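Local coordinates for protein Non-structural maintenance of chromosomes element 1 homolog (Xenopus laevis, PDB 7DG2) that probably acts as a RING-type E3 ubiquitin ligase, partnered by a MAGE protein, within the SMC5-SMC6 complex of DNA repair, at residues Ala28-Cys33 / Val39-Asp44; Ala95-Glu100 / Lys132-Lys137; Glu100-Thr105 / Gln144-Glu149. One frame throughout, in Å; residues are numbered along the deposited sequence.

Contact 1 of 3, residues Ala28-Cys33 / Val39-Asp44; sequences ALHRHC and VHYMHD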
loop_
_atom_site.group_PDB
_atom_site.type_symbol
_atom_site.label_atom_id
_atom_site.label_comp_id
_atom_site.label_asym_id
_atom_site.label_seq_id
_atom_site.Cartn_x
_atom_site.Cartn_y
_atom_site.Cartn_z
ATOM N N ALA A 28 4.464 12.853 -15.629
ATOM C CA ALA A 28 3.283 13.652 -15.315
ATOM C C ALA A 28 3.144 13.860 -13.814
ATOM O O ALA A 28 2.753 14.943 -13.364
ATOM C CB ALA A 28 2.027 12.996 -15.880
ATOM N N LEU A 29 3.471 12.832 -13.026
ATOM C CA LEU A 29 3.432 12.960 -11.572
ATOM C C LEU A 29 4.441 13.994 -11.080
ATOM O O LEU A 29 4.123 14.824 -10.221
ATOM C CB LEU A 29 3.692 11.591 -10.926
ATOM C CG LEU A 29 3.847 11.567 -9.411
ATOM C CD1 LEU A 29 2.528 11.980 -8.776
ATOM C CD2 LEU A 29 4.297 10.163 -8.916
ATOM N N HIS A 30 5.662 13.961 -11.616
ATOM C CA HIS A 30 6.675 14.946 -11.263
ATOM C C HIS A 30 6.152 16.360 -11.485
ATOM O O HIS A 30 6.232 17.217 -10.595
ATOM C CB HIS A 30 7.930 14.688 -12.098
ATOM C CG HIS A 30 8.999 15.718 -11.937
ATOM N ND1 HIS A 30 9.796 16.125 -12.989
ATOM C CD2 HIS A 30 9.429 16.397 -10.850
ATOM C CE1 HIS A 30 10.656 17.029 -12.554
ATOM N NE2 HIS A 30 10.455 17.213 -11.264
ATOM N N ARG A 31 5.604 16.609 -12.675
ATOM C CA ARG A 31 5.046 17.921 -12.991
ATOM C C ARG A 31 3.948 18.301 -12.013
ATOM O O ARG A 31 3.919 19.422 -11.489
ATOM C CB ARG A 31 4.489 17.923 -14.408
ATOM C CG ARG A 31 3.972 19.293 -14.827
ATOM C CD ARG A 31 3.632 19.272 -16.291
ATOM N NE ARG A 31 2.936 20.488 -16.686
ATOM C CZ ARG A 31 2.576 20.763 -17.933
ATOM N NH1 ARG A 31 2.852 19.910 -18.913
ATOM N NH2 ARG A 31 1.937 21.895 -18.198
ATOM N N HIS A 32 3.022 17.371 -11.759
ATOM C CA HIS A 32 1.900 17.685 -10.882
ATOM C C HIS A 32 2.367 17.960 -9.457
ATOM O O HIS A 32 1.851 18.869 -8.794
ATOM C CB HIS A 32 0.878 16.545 -10.917
ATOM C CG HIS A 32 -0.469 16.934 -10.395
ATOM N ND1 HIS A 32 -1.266 17.871 -11.020
ATOM C CD2 HIS A 32 -1.157 16.518 -9.307
ATOM C CE1 HIS A 32 -2.387 18.017 -10.336
ATOM N NE2 HIS A 32 -2.347 17.206 -9.293
ATOM N N CYS A 33 3.355 17.194 -8.967
ATOM C CA CYS A 33 3.886 17.441 -7.630
ATOM C C CYS A 33 4.517 18.825 -7.529
ATOM O O CYS A 33 4.394 19.496 -6.501
ATOM C CB CYS A 33 4.913 16.375 -7.253
ATOM S SG CYS A 33 4.181 14.750 -7.035
ATOM N N VAL A 39 6.714 24.628 -6.549
ATOM C CA VAL A 39 8.113 24.416 -6.899
ATOM C C VAL A 39 8.234 24.607 -8.403
ATOM O O VAL A 39 7.402 24.095 -9.162
ATOM C CB VAL A 39 8.578 23.004 -6.491
ATOM C CG1 VAL A 39 9.930 22.673 -7.112
ATOM C CG2 VAL A 39 8.627 22.877 -4.980
ATOM N N HIS A 40 9.255 25.339 -8.846
ATOM C CA HIS A 40 9.384 25.583 -10.281
ATOM C C HIS A 40 9.583 24.265 -11.020
ATOM O O HIS A 40 10.555 23.549 -10.772
ATOM C CB HIS A 40 10.550 26.530 -10.564
ATOM C CG HIS A 40 10.643 26.949 -11.999
ATOM N ND1 HIS A 40 10.392 28.238 -12.419
ATOM C CD2 HIS A 40 10.932 26.240 -13.117
ATOM C CE1 HIS A 40 10.532 28.308 -13.731
ATOM N NE2 HIS A 40 10.859 27.109 -14.180
ATOM N N TYR A 41 8.663 23.940 -11.933
ATOM C CA TYR A 41 8.737 22.675 -12.653
ATOM C C TYR A 41 9.762 22.780 -13.773
ATOM O O TYR A 41 9.639 23.646 -14.647
ATOM C CB TYR A 41 7.380 22.284 -13.235
ATOM C CG TYR A 41 7.466 21.111 -14.198
ATOM C CD1 TYR A 41 7.944 19.867 -13.775
ATOM C CD2 TYR A 41 7.073 21.243 -15.529
ATOM C CE1 TYR A 41 8.029 18.793 -14.649
ATOM C CE2 TYR A 41 7.158 20.178 -16.412
ATOM C CZ TYR A 41 7.634 18.951 -15.960
ATOM O OH TYR A 41 7.722 17.882 -16.815
ATOM N N MET A 42 10.757 21.892 -13.755
ATOM C CA MET A 42 11.804 21.850 -14.773
ATOM C C MET A 42 11.741 20.494 -15.463
ATOM O O MET A 42 12.134 19.475 -14.882
ATOM C CB MET A 42 13.180 22.095 -14.151
ATOM C CG MET A 42 13.268 23.393 -13.378
ATOM S SD MET A 42 14.890 23.633 -12.606
ATOM C CE MET A 42 14.658 25.264 -11.901
ATOM N N HIS A 43 11.258 20.487 -16.707
ATOM C CA HIS A 43 11.084 19.247 -17.451
ATOM C C HIS A 43 12.385 18.476 -17.624
ATOM O O HIS A 43 12.342 17.267 -17.888
ATOM C CB HIS A 43 10.485 19.540 -18.831
ATOM C CG HIS A 43 11.454 20.183 -19.776
ATOM N ND1 HIS A 43 11.532 21.549 -19.953
ATOM C CD2 HIS A 43 12.401 19.644 -20.580
ATOM C CE1 HIS A 43 12.482 21.823 -20.828
ATOM N NE2 HIS A 43 13.029 20.686 -21.221
ATOM N N ASP A 44 13.534 19.141 -17.489
ATOM C CA ASP A 44 14.837 18.544 -17.749
ATOM C C ASP A 44 15.514 18.020 -16.490
ATOM O O ASP A 44 16.678 17.610 -16.551
ATOM C CB ASP A 44 15.762 19.561 -18.436
ATOM C CG ASP A 44 15.971 20.829 -17.607
ATOM O OD1 ASP A 44 15.074 21.214 -16.830
ATOM O OD2 ASP A 44 17.038 21.473 -17.734
HETATM O O HOH W 1 8.907 15.382 -15.556
#
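Tyr41 lies across the side of helix 23-36 and packs against His30 and Arg31. The contact is a helix with its own following loop folded back on it, in the N-terminal part of Nse1, whose family belongs to the helix-turn-helix clan. Arg31 and Tyr41 have the nearest CA atoms, 6.0 Å apart.

The tight part is the Tyr41 ring. One face sits on Arg31. CG of Arg31 is 3.7 Å from the Tyr41 ring centroid and 11° off the normal, a CH-pi contact. CA of Arg31 comes within 3.5 Å of CE1 of Tyr41, and CD of Arg31 lies 3.6 Å from CE2 of Tyr41. The Arg31 chain runs extended over the ring, with CG anti to the backbone N (chi1 -176°). The opposite face of the ring has the backbone N of His43 above its centre, so the phenol is held between its own loop and the helix. The edge of Tyr41 also points at one face of His30. This is a T-shaped pair, the centroids of the His30 and Tyr41 rings 5.3 Å apart, planes at 69°. His30 is the buried member, and its ring also meets Phe49 of helix 46-57.

The outer side is looser and faces solvent: Arg31 and Met42 are both exposed. The Arg31 guanidinium reaches beyond the ring and forms a salt bridge through NE with Glu35, one turn on. Met42 points its CB away from the helix and takes part mainly through its carbonyl O, at the edge of the His30 ring.

Direct polar bonds between the two segments are absent, but a water links the two rings. It lies in the plane of both, 2.8 Å from ND1 of His30 and 3.0 Å from OH of Tyr41.

Contact 2 of 3, residues Ala95-Glu100 / Lys132-Lys137; sequences AENELE and KKMKKK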
loop_
_atom_site.group_PDB
_atom_site.type_symbol
_atom_site.label_atom_id
_atom_site.label_comp_id
_atom_site.label_asym_id
_atom_site.label_seq_id
_atom_site.Cartn_x
_atom_site.Cartn_y
_atom_site.Cartn_z
ATOM N N ALA A 95 1.090 -14.458 4.928
ATOM C CA ALA A 95 1.444 -15.471 5.907
ATOM C C ALA A 95 2.591 -16.342 5.391
ATOM O O ALA A 95 2.948 -16.320 4.211
ATOM C CB ALA A 95 0.226 -16.330 6.246
ATOM N N GLU A 96 3.171 -17.129 6.302
ATOM C CA GLU A 96 4.329 -17.937 5.949
ATOM C C GLU A 96 3.998 -18.926 4.840
ATOM O O GLU A 96 4.778 -19.080 3.894
ATOM C CB GLU A 96 4.859 -18.672 7.183
ATOM C CG GLU A 96 5.634 -17.769 8.129
ATOM C CD GLU A 96 6.344 -18.546 9.217
ATOM O OE1 GLU A 96 6.849 -19.653 8.926
ATOM O OE2 GLU A 96 6.385 -18.051 10.360
ATOM N N ASN A 97 2.851 -19.611 4.931
ATOM C CA ASN A 97 2.552 -20.587 3.880
ATOM C C ASN A 97 2.245 -19.894 2.561
ATOM O O ASN A 97 2.563 -20.433 1.493
ATOM C CB ASN A 97 1.410 -21.533 4.290
ATOM C CG ASN A 97 0.096 -20.827 4.556
ATOM O OD1 ASN A 97 0.034 -19.603 4.695
ATOM N ND2 ASN A 97 -0.972 -21.613 4.661
ATOM N N GLU A 98 1.669 -18.691 2.617
ATOM C CA GLU A 98 1.427 -17.919 1.400
ATOM C C GLU A 98 2.732 -17.526 0.716
ATOM O O GLU A 98 2.832 -17.571 -0.517
ATOM C CB GLU A 98 0.598 -16.674 1.738
ATOM C CG GLU A 98 -0.772 -17.028 2.326
ATOM C CD GLU A 98 -1.612 -15.812 2.671
ATOM O OE1 GLU A 98 -2.857 -15.885 2.544
ATOM O OE2 GLU A 98 -1.031 -14.785 3.079
ATOM N N LEU A 99 3.740 -17.122 1.497
ATOM C CA LEU A 99 5.024 -16.756 0.914
ATOM C C LEU A 99 5.815 -17.987 0.473
ATOM O O LEU A 99 6.602 -17.905 -0.480
ATOM C CB LEU A 99 5.824 -15.907 1.911
ATOM C CG LEU A 99 5.198 -14.522 2.101
ATOM C CD1 LEU A 99 5.998 -13.664 3.083
ATOM C CD2 LEU A 99 5.073 -13.813 0.746
ATOM N N GLU A 100 5.614 -19.136 1.130
ATOM C CA GLU A 100 6.203 -20.362 0.601
ATOM C C GLU A 100 5.661 -20.653 -0.795
ATOM O O GLU A 100 6.422 -20.998 -1.715
ATOM C CB GLU A 100 5.920 -21.547 1.529
ATOM C CG GLU A 100 6.701 -22.795 1.097
ATOM C CD GLU A 100 6.327 -24.059 1.863
ATOM O OE1 GLU A 100 6.502 -25.164 1.288
ATOM O OE2 GLU A 100 5.851 -23.948 3.015
ATOM N N LYS A 132 1.127 -25.374 6.407
ATOM C CA LYS A 132 -0.323 -25.522 6.509
ATOM C C LYS A 132 -0.964 -25.483 5.131
ATOM O O LYS A 132 -0.706 -24.572 4.343
ATOM C CB LYS A 132 -0.892 -24.410 7.391
ATOM C CG LYS A 132 -2.405 -24.446 7.563
ATOM C CD LYS A 132 -2.831 -23.507 8.673
ATOM C CE LYS A 132 -4.339 -23.536 8.912
ATOM N NZ LYS A 132 -5.073 -22.701 7.918
ATOM N N LYS A 133 -1.792 -26.486 4.829
ATOM C CA LYS A 133 -2.311 -26.626 3.473
ATOM C C LYS A 133 -3.365 -25.574 3.161
ATOM O O LYS A 133 -4.106 -25.118 4.037
ATOM C CB LYS A 133 -2.908 -28.019 3.262
ATOM C CG LYS A 133 -1.871 -29.099 3.112
ATOM C CD LYS A 133 -0.941 -28.835 1.936
ATOM C CE LYS A 133 -0.390 -30.145 1.423
ATOM N NZ LYS A 133 -1.501 -31.069 1.036
ATOM N N MET A 134 -3.402 -25.172 1.893
ATOM C CA MET A 134 -4.344 -24.186 1.380
ATOM C C MET A 134 -5.299 -24.862 0.402
ATOM O O MET A 134 -4.869 -25.645 -0.448
ATOM C CB MET A 134 -3.601 -23.032 0.686
ATOM C CG MET A 134 -2.752 -22.194 1.643
ATOM S SD MET A 134 -1.856 -20.813 0.868
ATOM C CE MET A 134 -0.453 -21.619 0.167
ATOM N N LYS A 135 -6.586 -24.551 0.524
ATOM C CA LYS A 135 -7.581 -25.034 -0.426
ATOM C C LYS A 135 -7.415 -24.344 -1.780
ATOM O O LYS A 135 -6.774 -23.303 -1.897
ATOM C CB LYS A 135 -8.990 -24.776 0.111
ATOM C CG LYS A 135 -9.261 -25.375 1.488
ATOM C CD LYS A 135 -9.152 -26.890 1.447
ATOM C CE LYS A 135 -9.538 -27.522 2.774
ATOM N NZ LYS A 135 -9.381 -29.004 2.711
ATOM N N LYS A 136 -8.031 -24.929 -2.813
ATOM C CA LYS A 136 -8.052 -24.288 -4.127
ATOM C C LYS A 136 -8.572 -22.852 -4.043
ATOM O O LYS A 136 -7.981 -21.923 -4.612
ATOM C CB LYS A 136 -8.906 -25.116 -5.087
ATOM C CG LYS A 136 -9.166 -24.466 -6.432
ATOM C CD LYS A 136 -9.789 -25.477 -7.390
ATOM C CE LYS A 136 -10.572 -24.791 -8.495
ATOM N NZ LYS A 136 -9.705 -23.981 -9.388
ATOM N N LYS A 137 -9.686 -22.654 -3.335
ATOM C CA LYS A 137 -10.273 -21.321 -3.236
ATOM C C LYS A 137 -9.289 -20.338 -2.624
ATOM O O LYS A 137 -9.159 -19.202 -3.097
ATOM C CB LYS A 137 -11.562 -21.373 -2.412
ATOM C CG LYS A 137 -12.448 -20.141 -2.547
ATOM C CD LYS A 137 -13.821 -20.397 -1.929
ATOM C CE LYS A 137 -14.775 -19.235 -2.169
ATOM N NZ LYS A 137 -14.344 -17.999 -1.451
#
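The first turn of helix 96-111 meets the loop that leads into helix 136-148. Asn97 and Met134 carry most of the contact, and Lys132 adds its backbone.

ND2 of Asn97 donates a hydrogen bond to O of Lys132 at 3.0 Å. The bond is almost straight at the hydrogen, 179°. The acceptor lies in the amide plane of Asn97, while the donor sits above the carbonyl plane of Lys132. The Asn97 CG lies between the backbone N and the carbonyl carbon (chi1 61°), which brings the amide across to the loop. This side-chain bond ties the loop to the helix start.

Met134 passes obliquely by the same amide. Its CG is 3.6 Å from ND2 of Asn97. The chain then bends at the thioether (chi3 -80°), and CE lies 3.5 Å from O of Asn97. SD of Met134 is a looser neighbour of CG of Glu98, at 4.2 Å.

Glu98 caps the helix start in one half of a capping box: its OE2 accepts from N of Ala95, the N-cap residue, at 2.8 Å.

The contact lies near the surface. Met134 also packs on Leu129 and on Val139 of helix 136-148, and Glu98 touches Leu142 of the same helix. Beside it, Glu100 bonds Ser131 in the loop after helix 119-128, while Glu96 makes a salt bridge to Lys76 of the Nse4 chain.

Contact 3 of 3, residues Glu100-Thr105 / Gln144-Glu149; sequences ELFRKT and QSFVQE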
loop_
_atom_site.group_PDB
_atom_site.type_symbol
_atom_site.label_atom_id
_atom_site.label_comp_id
_atom_site.label_asym_id
_atom_site.label_seq_id
_atom_site.Cartn_x
_atom_site.Cartn_y
_atom_site.Cartn_z
ATOM N N GLU A 100 5.614 -19.136 1.130
ATOM C CA GLU A 100 6.203 -20.362 0.601
ATOM C C GLU A 100 5.661 -20.653 -0.795
ATOM O O GLU A 100 6.422 -20.998 -1.715
ATOM C CB GLU A 100 5.920 -21.547 1.529
ATOM C CG GLU A 100 6.701 -22.795 1.097
ATOM C CD GLU A 100 6.327 -24.059 1.863
ATOM O OE1 GLU A 100 6.502 -25.164 1.288
ATOM O OE2 GLU A 100 5.851 -23.948 3.015
ATOM N N LEU A 101 4.355 -20.488 -0.981
ATOM C CA LEU A 101 3.790 -20.737 -2.304
ATOM C C LEU A 101 4.290 -19.698 -3.297
ATOM O O LEU A 101 4.567 -20.033 -4.452
ATOM C CB LEU A 101 2.259 -20.753 -2.250
ATOM C CG LEU A 101 1.551 -21.028 -3.585
ATOM C CD1 LEU A 101 1.989 -22.383 -4.173
ATOM C CD2 LEU A 101 0.035 -20.994 -3.420
ATOM N N PHE A 102 4.436 -18.435 -2.864
ATOM C CA PHE A 102 5.008 -17.431 -3.756
ATOM C C PHE A 102 6.402 -17.851 -4.213
ATOM O O PHE A 102 6.724 -17.781 -5.408
ATOM C CB PHE A 102 5.073 -16.042 -3.089
ATOM C CG PHE A 102 5.631 -14.997 -4.015
ATOM C CD1 PHE A 102 4.831 -14.428 -4.985
ATOM C CD2 PHE A 102 6.969 -14.644 -3.960
ATOM C CE1 PHE A 102 5.360 -13.497 -5.869
ATOM C CE2 PHE A 102 7.500 -13.736 -4.850
ATOM C CZ PHE A 102 6.687 -13.167 -5.805
ATOM N N ARG A 103 7.238 -18.324 -3.277
ATOM C CA ARG A 103 8.604 -18.683 -3.639
ATOM C C ARG A 103 8.629 -19.872 -4.592
ATOM O O ARG A 103 9.409 -19.876 -5.554
ATOM C CB ARG A 103 9.435 -18.991 -2.396
ATOM C CG ARG A 103 9.706 -17.749 -1.528
ATOM C CD ARG A 103 10.801 -18.013 -0.484
ATOM N NE ARG A 103 10.499 -19.149 0.380
ATOM C CZ ARG A 103 9.815 -19.073 1.521
ATOM N NH1 ARG A 103 9.595 -20.172 2.240
ATOM N NH2 ARG A 103 9.340 -17.907 1.945
ATOM N N LYS A 104 7.791 -20.886 -4.347
ATOM C CA LYS A 104 7.778 -22.038 -5.253
ATOM C C LYS A 104 7.235 -21.653 -6.621
ATOM O O LYS A 104 7.704 -22.164 -7.647
ATOM C CB LYS A 104 6.959 -23.194 -4.662
ATOM C CG LYS A 104 7.500 -23.758 -3.341
ATOM C CD LYS A 104 8.953 -24.208 -3.460
ATOM C CE LYS A 104 9.108 -25.417 -4.375
ATOM N NZ LYS A 104 10.536 -25.887 -4.425
ATOM N N THR A 105 6.244 -20.753 -6.663
ATOM C CA THR A 105 5.724 -20.276 -7.946
ATOM C C THR A 105 6.783 -19.479 -8.701
ATOM O O THR A 105 6.980 -19.661 -9.911
ATOM C CB THR A 105 4.465 -19.430 -7.702
ATOM O OG1 THR A 105 3.456 -20.239 -7.070
ATOM C CG2 THR A 105 3.910 -18.869 -9.012
ATOM N N GLN A 144 -4.999 -13.742 -6.730
ATOM C CA GLN A 144 -5.590 -12.456 -7.083
ATOM C C GLN A 144 -4.962 -11.323 -6.277
ATOM O O GLN A 144 -4.793 -10.211 -6.794
ATOM C CB GLN A 144 -7.109 -12.488 -6.894
ATOM C CG GLN A 144 -7.799 -11.172 -7.281
ATOM C CD GLN A 144 -7.465 -10.712 -8.712
ATOM O OE1 GLN A 144 -7.773 -11.406 -9.689
ATOM N NE2 GLN A 144 -6.833 -9.538 -8.834
ATOM N N SER A 145 -4.575 -11.598 -5.033
ATOM C CA SER A 145 -3.863 -10.597 -4.246
ATOM C C SER A 145 -2.488 -10.309 -4.839
ATOM O O SER A 145 -2.099 -9.146 -4.975
ATOM C CB SER A 145 -3.740 -11.050 -2.787
ATOM O OG SER A 145 -2.982 -10.102 -2.046
ATOM N N PHE A 146 -1.732 -11.359 -5.198
ATOM C CA PHE A 146 -0.420 -11.145 -5.803
ATOM C C PHE A 146 -0.534 -10.312 -7.073
ATOM O O PHE A 146 0.353 -9.510 -7.371
ATOM C CB PHE A 146 0.260 -12.483 -6.121
ATOM C CG PHE A 146 0.737 -13.247 -4.903
ATOM C CD1 PHE A 146 1.125 -12.591 -3.752
ATOM C CD2 PHE A 146 0.816 -14.630 -4.938
ATOM C CE1 PHE A 146 1.561 -13.296 -2.630
ATOM C CE2 PHE A 146 1.261 -15.347 -3.828
ATOM C CZ PHE A 146 1.630 -14.682 -2.673
ATOM N N VAL A 147 -1.616 -10.496 -7.837
ATOM C CA VAL A 147 -1.810 -9.689 -9.043
ATOM C C VAL A 147 -2.181 -8.258 -8.673
ATOM O O VAL A 147 -1.626 -7.296 -9.216
ATOM C CB VAL A 147 -2.871 -10.334 -9.951
ATOM C CG1 VAL A 147 -3.341 -9.357 -11.014
ATOM C CG2 VAL A 147 -2.281 -11.597 -10.589
ATOM N N GLN A 148 -3.109 -8.101 -7.729
ATOM C CA GLN A 148 -3.522 -6.766 -7.305
ATOM C C GLN A 148 -2.345 -5.966 -6.759
ATOM O O GLN A 148 -2.231 -4.761 -7.023
ATOM C CB GLN A 148 -4.631 -6.884 -6.261
ATOM C CG GLN A 148 -4.905 -5.606 -5.478
ATOM C CD GLN A 148 -5.610 -4.558 -6.309
ATOM O OE1 GLN A 148 -6.222 -4.870 -7.333
ATOM N NE2 GLN A 148 -5.516 -3.295 -5.879
ATOM N N GLU A 149 -1.457 -6.612 -5.997
ATOM C CA GLU A 149 -0.305 -5.921 -5.422
ATOM C C GLU A 149 0.882 -5.815 -6.378
ATOM O O GLU A 149 1.946 -5.336 -5.968
ATOM C CB GLU A 149 0.140 -6.619 -4.134
ATOM C CG GLU A 149 -0.957 -6.733 -3.101
ATOM C CD GLU A 149 -1.454 -5.383 -2.621
ATOM O OE1 GLU A 149 -0.610 -4.567 -2.192
ATOM O OE2 GLU A 149 -2.682 -5.149 -2.682
#
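Phe102 of helix 96-111 meets Phe146 of helix 136-148 in a buried edge-to-face pair. The Phe102 and Phe146 centroids are 5.1 Å apart and the planes meet at 68°. The Phe102 side chain starts close to its partner. Its CB is 3.7 Å from CZ of Phe146 and 3.9 Å from CE2 of Phe146. CG stands anti to the backbone N (chi1 -179°), and the ring turns one edge to the other phenyl. CD1 of Phe102 is the next atom in contact. It lies over the centre of the Phe146 ring, 3.8 Å above its plane. Beyond CD1 the ring points away from Phe146, and its outer atoms do not touch it. The Phe102 side chain also packs on Trp151.

Packing alone joins the two helices here. Phe146 makes a further edge-to-face pair with Tyr94.

Both phenylalanines touch Leu152 of strand 152-155, which follows helix 136-148. Next to them, Leu101 packs on Leu125 of helix 119-128 and on Leu142 of helix 136-148. Phe102 also reaches Met71 of the Nse4 chain, so this helix core borders a subunit interface.

In the fold
Along the chain, contact 1 is complete before the other two begin. It lies about 44 Å from contact 2, on the opposite side of the chain's centre, and about 35 Å from contact 3, between centres. Contacts 2 and 3 are neighbours, about 10 Å apart between centres. Both join helix 96-111 to helix 136-148 or its leading loop, their segments alternate, and they share Glu100. They touch where CE of Met134 meets CD2 of Leu101 at 3.7 Å. Contact 2 lies at the surface, at the start of both helices. Contact 3 is buried, further along helix 96-111 and at the end of helix 136-148. All three lie in the Nse1 family region; the zinc ligands come later.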